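Local coordinates for MUTM (fpg) protein (Thermus thermophilus, PDB 1EE8) that belongs to the MutM (Fpg) protein family, with an N-terminal beta-rich domain, a helix-two-turn-helix domain and a zinc finger, at residues 64-69 with 102-107. Sequence-based numbering, arbitrary orientation.
Sequences LVAHLG and GRLFGV
Val65 pairs with Phe105 and His67 with Arg103 as hydrogen-bonded pairs of two antiparallel strands, whose axes come within 4.6 Å at 163°. Val65 N gives its hydrogen to Phe105 O at 2.8 Å, and Phe105 N returns one to Val65 O. His67 N to Arg103 O is almost straight, 177° at the hydrogen. Ala66 with Leu104 is the non-hydrogen-bonded pair between them, and Leu64 with Gly106 is another just beyond Val65 and Phe105. Leu104 CA sends a CA-H...O contact to Val65 O at 3.3 Å.

On the face of Val65 and Phe105 the two side chains cross obliquely, with Val65 CB 4.0 Å from Phe105 CB. Phe105 CG sits beside its own backbone N (chi1 -56°), which brings CD2 near Val65 CG1. Val65 CG2 meets Val107 CG2 at 4.2 Å. Ile115 packs on both Val65 and Phe105. On the other face Leu104 CD2 reaches Ala66 CB at 3.5 Å, and Phe74 touches Ala66.

Beyond His67 and Arg103 the backbone ladder ends, yet the CA atoms of Leu68 and Gly102 are 4.4 Å apart. A water donates to Leu68 O and weakly accepts from Gly102 N, which also bonds Asp97 OD1. The His67 ring has Gly69 N over its centre, 3.5 Å above the plane. Arg103 NH2 bonds Gly102 O from above the carbonyl plane, and Arg100 O, folding the guanidinium back before its own strand.

The contact joins two neighbouring strands of the N-terminal domain's sheet. Backbone bonds fix their register. One face is apolar; the other turns polar at His67 and Arg103.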
# COMPACT_ATOMS: atom_id res chain seq x y z
N LEU A 64 7.98 -4.78 -6.20
CA LEU A 64 7.57 -5.90 -5.38
C LEU A 64 8.86 -6.71 -5.29
O LEU A 64 9.29 -7.32 -6.27
CB LEU A 64 6.46 -6.71 -6.05
CG LEU A 64 5.91 -7.87 -5.21
CD1 LEU A 64 5.39 -7.36 -3.87
CD2 LEU A 64 4.79 -8.55 -5.98
N VAL A 65 9.48 -6.67 -4.13
CA VAL A 65 10.72 -7.39 -3.93
C VAL A 65 10.42 -8.77 -3.39
O VAL A 65 9.60 -8.93 -2.48
CB VAL A 65 11.66 -6.63 -2.97
CG1 VAL A 65 12.93 -7.44 -2.72
CG2 VAL A 65 12.00 -5.28 -3.56
N ALA A 66 11.08 -9.78 -3.96
CA ALA A 66 10.88 -11.14 -3.52
C ALA A 66 12.19 -11.79 -3.12
O ALA A 66 13.19 -11.71 -3.84
CB ALA A 66 10.20 -11.97 -4.63
N HIS A 67 12.18 -12.41 -1.95
CA HIS A 67 13.33 -13.13 -1.43
C HIS A 67 12.84 -14.56 -1.32
O HIS A 67 11.91 -14.85 -0.57
CB HIS A 67 13.73 -12.59 -0.05
CG HIS A 67 14.65 -13.51 0.70
ND1 HIS A 67 15.86 -13.93 0.19
CD2 HIS A 67 14.51 -14.12 1.90
CE1 HIS A 67 16.43 -14.76 1.05
NE2 HIS A 67 15.63 -14.89 2.09
N LEU A 68 13.45 -15.45 -2.09
CA LEU A 68 13.04 -16.85 -2.12
C LEU A 68 13.36 -17.65 -0.87
O LEU A 68 12.56 -18.49 -0.44
CB LEU A 68 13.65 -17.54 -3.34
CG LEU A 68 13.33 -16.85 -4.67
CD1 LEU A 68 13.78 -17.73 -5.84
CD2 LEU A 68 11.84 -16.59 -4.77
N GLY A 69 14.52 -17.41 -0.27
CA GLY A 69 14.88 -18.16 0.91
C GLY A 69 15.39 -19.53 0.51
O GLY A 69 15.84 -19.72 -0.61
N GLY A 102 10.87 -17.58 2.51
CA GLY A 102 10.67 -16.52 1.53
C GLY A 102 9.93 -15.32 2.11
O GLY A 102 9.19 -15.44 3.08
N ARG A 103 10.15 -14.16 1.51
CA ARG A 103 9.50 -12.94 1.95
C ARG A 103 9.14 -12.10 0.72
O ARG A 103 9.75 -12.25 -0.33
CB ARG A 103 10.44 -12.12 2.85
CG ARG A 103 10.80 -12.79 4.17
CD ARG A 103 9.66 -12.71 5.16
NE ARG A 103 10.02 -13.27 6.46
CZ ARG A 103 10.13 -14.58 6.71
NH1 ARG A 103 10.47 -15.00 7.93
NH2 ARG A 103 9.90 -15.46 5.75
N LEU A 104 8.12 -11.26 0.86
CA LEU A 104 7.71 -10.37 -0.22
C LEU A 104 7.66 -8.97 0.39
O LEU A 104 7.22 -8.81 1.53
CB LEU A 104 6.33 -10.73 -0.78
CG LEU A 104 6.19 -11.95 -1.70
CD1 LEU A 104 4.74 -12.05 -2.18
CD2 LEU A 104 7.15 -11.83 -2.89
N PHE A 105 8.12 -7.98 -0.37
CA PHE A 105 8.13 -6.61 0.11
C PHE A 105 7.57 -5.65 -0.93
O PHE A 105 8.11 -5.52 -2.03
CB PHE A 105 9.57 -6.17 0.42
CG PHE A 105 10.27 -7.04 1.41
CD1 PHE A 105 10.18 -6.78 2.77
CD2 PHE A 105 11.06 -8.10 0.98
CE1 PHE A 105 10.87 -7.57 3.70
CE2 PHE A 105 11.75 -8.90 1.90
CZ PHE A 105 11.65 -8.63 3.26
N GLY A 106 6.49 -4.96 -0.57
CA GLY A 106 5.92 -3.98 -1.46
C GLY A 106 6.59 -2.69 -1.02
O GLY A 106 6.52 -2.33 0.15
N VAL A 107 7.27 -2.01 -1.93
CA VAL A 107 7.95 -0.78 -1.56
C VAL A 107 7.96 0.27 -2.67
O VAL A 107 7.85 -0.07 -3.84
CB VAL A 107 9.43 -1.05 -1.21
CG1 VAL A 107 9.54 -1.99 -0.00
CG2 VAL A 107 10.14 -1.64 -2.42
O HOH W 1 12.06 -20.55 1.79